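Local structure of hypothetic aldehyde deformylating oxygenase (Sulfolobus tokodaii, 5V4T) at residues A[97-108]-A[155-166]. The protein binds iron in a ferritin-like helical fold and probably acts as a diiron-type oxidoreductase, with aldehyde deformylating oxygenase activity. Sequence-based numbering, arbitrary orientation.
Sequences RWRENIATRFHM and LIEDKEYAVKRV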
# COMPACT_ATOMS: atom_id res chain seq x y z
N ARG A 97 -14.48 2.69 -16.99
CA ARG A 97 -14.19 1.30 -16.58
C ARG A 97 -13.61 1.37 -15.17
O ARG A 97 -12.56 0.76 -14.91
CB ARG A 97 -13.20 0.60 -17.52
CG ARG A 97 -13.66 0.45 -18.96
CD ARG A 97 -12.65 -0.36 -19.71
NE ARG A 97 -12.67 -1.81 -19.44
CZ ARG A 97 -12.19 -2.69 -20.32
NH1 ARG A 97 -11.70 -2.24 -21.43
NH2 ARG A 97 -12.29 -4.00 -20.14
N TRP A 98 -14.30 2.04 -14.26
CA TRP A 98 -13.76 2.24 -12.90
C TRP A 98 -13.50 0.92 -12.17
O TRP A 98 -12.47 0.81 -11.49
CB TRP A 98 -14.67 3.15 -12.11
CG TRP A 98 -16.03 2.58 -11.81
CD1 TRP A 98 -17.20 2.89 -12.45
CD2 TRP A 98 -16.41 1.75 -10.69
NE1 TRP A 98 -18.24 2.26 -11.84
CE2 TRP A 98 -17.79 1.54 -10.77
CE3 TRP A 98 -15.70 1.12 -9.65
CZ2 TRP A 98 -18.48 0.76 -9.85
CZ3 TRP A 98 -16.41 0.30 -8.74
CH2 TRP A 98 -17.77 0.15 -8.86
N ARG A 99 -14.32 -0.12 -12.36
CA ARG A 99 -14.18 -1.37 -11.59
C ARG A 99 -12.85 -2.00 -11.97
O ARG A 99 -12.02 -2.29 -11.11
CB ARG A 99 -15.28 -2.38 -11.90
CG ARG A 99 -16.17 -2.91 -10.80
CD ARG A 99 -17.33 -3.72 -11.46
NE ARG A 99 -18.70 -3.47 -10.97
CZ ARG A 99 -19.57 -2.54 -11.41
NH1 ARG A 99 -19.24 -1.67 -12.41
NH2 ARG A 99 -20.78 -2.45 -10.80
N GLU A 100 -12.61 -2.18 -13.25
CA GLU A 100 -11.32 -2.78 -13.69
C GLU A 100 -10.10 -1.85 -13.49
O GLU A 100 -8.95 -2.34 -13.21
CB GLU A 100 -11.42 -3.29 -15.10
CG GLU A 100 -12.33 -4.52 -15.03
CD GLU A 100 -12.63 -5.19 -16.34
OE1 GLU A 100 -12.62 -4.53 -17.41
OE2 GLU A 100 -12.92 -6.39 -16.26
N ASN A 101 -10.31 -0.54 -13.64
CA ASN A 101 -9.21 0.40 -13.46
C ASN A 101 -8.73 0.49 -12.02
O ASN A 101 -7.52 0.42 -11.74
CB ASN A 101 -9.61 1.76 -13.98
CG ASN A 101 -9.59 1.81 -15.51
OD1 ASN A 101 -9.01 0.91 -16.15
ND2 ASN A 101 -10.22 2.86 -16.12
N ILE A 102 -9.67 0.57 -11.10
CA ILE A 102 -9.33 0.50 -9.69
C ILE A 102 -8.78 -0.87 -9.28
O ILE A 102 -7.82 -0.93 -8.49
CB ILE A 102 -10.52 0.87 -8.80
CG1 ILE A 102 -10.91 2.29 -9.06
CG2 ILE A 102 -10.12 0.78 -7.36
CD1 ILE A 102 -12.37 2.55 -8.77
N ALA A 103 -9.37 -1.93 -9.79
CA ALA A 103 -8.90 -3.25 -9.39
C ALA A 103 -7.45 -3.49 -9.80
O ALA A 103 -6.72 -4.17 -9.09
CB ALA A 103 -9.78 -4.32 -9.96
N THR A 104 -7.05 -2.96 -10.96
CA THR A 104 -5.66 -3.09 -11.37
C THR A 104 -4.71 -2.10 -10.71
O THR A 104 -3.60 -2.50 -10.26
CB THR A 104 -5.60 -3.01 -12.91
OG1 THR A 104 -6.31 -1.87 -13.37
CG2 THR A 104 -6.22 -4.18 -13.46
N ARG A 105 -5.05 -0.83 -10.67
CA ARG A 105 -4.17 0.15 -10.06
C ARG A 105 -4.07 -0.03 -8.56
O ARG A 105 -2.94 0.01 -7.99
CB ARG A 105 -4.59 1.60 -10.35
CG ARG A 105 -3.71 2.63 -9.66
CD ARG A 105 -4.18 4.06 -9.86
NE ARG A 105 -4.06 4.44 -11.25
CZ ARG A 105 -3.03 5.08 -11.82
NH1 ARG A 105 -1.97 5.40 -11.15
NH2 ARG A 105 -3.07 5.33 -13.16
N PHE A 106 -5.22 -0.27 -7.93
CA PHE A 106 -5.24 -0.33 -6.46
C PHE A 106 -5.08 -1.77 -5.99
O PHE A 106 -4.00 -2.12 -5.42
CB PHE A 106 -6.51 0.27 -5.86
CG PHE A 106 -6.39 0.43 -4.37
CD1 PHE A 106 -5.56 1.40 -3.82
CD2 PHE A 106 -7.10 -0.40 -3.54
CE1 PHE A 106 -5.39 1.49 -2.45
CE2 PHE A 106 -6.95 -0.29 -2.15
CZ PHE A 106 -6.09 0.65 -1.62
N HIS A 107 -6.03 -2.66 -6.25
CA HIS A 107 -5.88 -3.97 -5.66
C HIS A 107 -4.62 -4.69 -6.10
O HIS A 107 -3.95 -5.36 -5.32
CB HIS A 107 -7.12 -4.80 -5.86
CG HIS A 107 -8.36 -4.15 -5.32
ND1 HIS A 107 -8.96 -3.05 -5.88
CD2 HIS A 107 -9.07 -4.43 -4.20
CE1 HIS A 107 -10.01 -2.69 -5.16
NE2 HIS A 107 -10.11 -3.52 -4.14
N MET A 108 -4.37 -4.73 -7.42
CA MET A 108 -3.22 -5.50 -7.89
C MET A 108 -1.90 -4.81 -7.64
O MET A 108 -1.04 -5.41 -7.05
CB MET A 108 -3.34 -5.82 -9.42
CG MET A 108 -4.56 -6.66 -9.77
SD MET A 108 -4.64 -8.31 -9.04
CE MET A 108 -5.87 -8.06 -7.74
N LEU A 155 -13.21 -8.55 -9.10
CA LEU A 155 -13.68 -7.40 -9.81
C LEU A 155 -13.27 -7.41 -11.29
O LEU A 155 -13.80 -6.63 -12.10
CB LEU A 155 -13.17 -6.09 -9.21
CG LEU A 155 -13.65 -5.80 -7.78
CD1 LEU A 155 -12.97 -4.53 -7.26
CD2 LEU A 155 -15.17 -5.75 -7.70
N ILE A 156 -12.29 -8.25 -11.62
CA ILE A 156 -11.77 -8.33 -13.00
C ILE A 156 -12.56 -9.32 -13.83
O ILE A 156 -12.67 -10.52 -13.48
CB ILE A 156 -10.29 -8.71 -12.96
CG1 ILE A 156 -9.53 -7.55 -12.36
CG2 ILE A 156 -9.75 -9.01 -14.37
CD1 ILE A 156 -8.16 -7.92 -11.81
N GLU A 157 -13.00 -8.84 -14.98
CA GLU A 157 -13.60 -9.72 -15.98
C GLU A 157 -12.77 -9.82 -17.25
O GLU A 157 -12.59 -10.91 -17.80
CB GLU A 157 -14.98 -9.23 -16.39
CG GLU A 157 -15.74 -8.52 -15.29
CD GLU A 157 -16.50 -9.46 -14.39
OE1 GLU A 157 -15.96 -10.56 -14.07
OE2 GLU A 157 -17.64 -9.09 -14.00
N ASP A 158 -12.36 -8.69 -17.74
CA ASP A 158 -11.53 -8.65 -18.97
C ASP A 158 -10.08 -8.93 -18.63
O ASP A 158 -9.34 -8.01 -18.29
CB ASP A 158 -11.68 -7.31 -19.61
CG ASP A 158 -11.09 -7.21 -21.04
OD1 ASP A 158 -10.19 -7.97 -21.42
OD2 ASP A 158 -11.50 -6.24 -21.75
N LYS A 159 -9.71 -10.18 -18.76
CA LYS A 159 -8.37 -10.67 -18.34
C LYS A 159 -7.27 -10.00 -19.10
O LYS A 159 -6.28 -9.52 -18.51
CB LYS A 159 -8.27 -12.19 -18.48
CG LYS A 159 -9.12 -13.02 -17.53
CD LYS A 159 -8.93 -14.50 -17.84
CE LYS A 159 -9.88 -15.29 -16.99
NZ LYS A 159 -9.41 -16.68 -16.88
N GLU A 160 -7.41 -9.90 -20.41
CA GLU A 160 -6.39 -9.24 -21.22
C GLU A 160 -6.19 -7.77 -20.88
O GLU A 160 -5.04 -7.30 -20.70
CB GLU A 160 -6.74 -9.45 -22.71
CG GLU A 160 -5.77 -8.85 -23.69
CD GLU A 160 -6.23 -8.95 -25.15
OE1 GLU A 160 -7.21 -9.68 -25.48
OE2 GLU A 160 -5.57 -8.30 -26.01
N TYR A 161 -7.29 -7.00 -20.69
CA TYR A 161 -7.17 -5.65 -20.31
C TYR A 161 -6.48 -5.49 -18.93
O TYR A 161 -5.62 -4.62 -18.72
CB TYR A 161 -8.56 -5.03 -20.20
CG TYR A 161 -8.58 -3.59 -19.81
CD1 TYR A 161 -8.37 -2.58 -20.69
CD2 TYR A 161 -8.86 -3.23 -18.48
CE1 TYR A 161 -8.42 -1.22 -20.30
CE2 TYR A 161 -8.91 -1.90 -18.09
CZ TYR A 161 -8.73 -0.91 -19.04
OH TYR A 161 -8.74 0.39 -18.71
N ALA A 162 -6.84 -6.37 -18.01
CA ALA A 162 -6.28 -6.27 -16.64
C ALA A 162 -4.78 -6.58 -16.59
O ALA A 162 -4.01 -5.88 -15.96
CB ALA A 162 -7.05 -7.19 -15.69
N VAL A 163 -4.39 -7.60 -17.33
CA VAL A 163 -2.96 -7.92 -17.40
C VAL A 163 -2.20 -6.75 -17.98
O VAL A 163 -1.16 -6.38 -17.46
CB VAL A 163 -2.72 -9.22 -18.17
CG1 VAL A 163 -1.22 -9.47 -18.39
CG2 VAL A 163 -3.33 -10.39 -17.47
N LYS A 164 -2.68 -6.17 -19.12
CA LYS A 164 -2.01 -5.04 -19.72
C LYS A 164 -1.92 -3.84 -18.75
O LYS A 164 -0.88 -3.16 -18.69
CB LYS A 164 -2.67 -4.66 -21.05
CG LYS A 164 -2.48 -5.71 -22.13
CD LYS A 164 -3.20 -5.36 -23.43
CE LYS A 164 -3.26 -3.86 -23.70
NZ LYS A 164 -3.48 -3.51 -25.17
N ARG A 165 -2.99 -3.60 -17.96
CA ARG A 165 -2.96 -2.58 -16.95
C ARG A 165 -1.87 -2.80 -15.93
O ARG A 165 -1.14 -1.82 -15.56
CB ARG A 165 -4.28 -2.48 -16.19
CG ARG A 165 -5.42 -1.86 -16.97
CD ARG A 165 -5.49 -0.38 -16.85
NE ARG A 165 -5.75 0.04 -15.50
CZ ARG A 165 -5.67 1.29 -15.11
NH1 ARG A 165 -5.42 2.25 -16.01
NH2 ARG A 165 -5.93 1.61 -13.86
N VAL A 166 -1.77 -4.03 -15.43
CA VAL A 166 -0.75 -4.38 -14.45
C VAL A 166 0.62 -4.06 -15.05
O VAL A 166 1.47 -3.47 -14.40
CB VAL A 166 -0.88 -5.81 -13.92
CG1 VAL A 166 0.28 -6.17 -13.01
CG2 VAL A 166 -2.19 -5.93 -13.15
O HOH W 1 -10.62 -4.12 -23.40
O HOH W 2 -5.20 4.93 -15.07
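At one end of the ferritin-like helical bundle, a salt-bridge network of Arg97, Glu100 and Asp158 ties the start of helix 98-128 to the turn leading into helix 159-179; the axes of segments 98-108 and 159-166 approach to 9.1 Å and cross at -40°. Glu100 OE2 accepts two backbone bonds from that turn, from Glu157 N and, nearly straight at 172°, from Asp158 N. Arg97 NH2 joins the carboxylates, reaching Glu100 OE1 at 2.8 Å and, within its guanidinium plane, Asp158 OD2 at 2.9 Å. Asp158 is also the N-cap of its helix, its OD1 accepting from Tyr161 N.

The Arg97 guanidinium lies flat over Tyr161 as a cation-pi stack, planes 14° apart and CZ 3.7 Å from the ring centroid; a bend at chi3 folds it onto the ring. Arg165 CG lies against the opposite face, while Tyr161 OH donates in the carbonyl plane to a lone pair of Asn101 OD1, 2.6 Å away. A leucine in place of Tyr161 would probably leave Asn101 OD1 without its hydroxyl donor and Arg97 without its aromatic platform.

Further along helix 98-128, Ala103 CB packs on Leu155 CB and Ile156 CG1, and Leu155 CD1 sits over one face of His107, whose side chain lies next to that of the iron ligand Glu111 and whose NE2 is hydrogen-bonded to Gln53 OE1. Arg165 is salt-bridged to Asp92, as is Arg105, and its NH2 also donates to Asn101 O. Asn101 OD1 rests above the centre of the Arg165 guanidinium, and in that plane Arg165 NE donates to Thr104 OG1 at 2.9 Å.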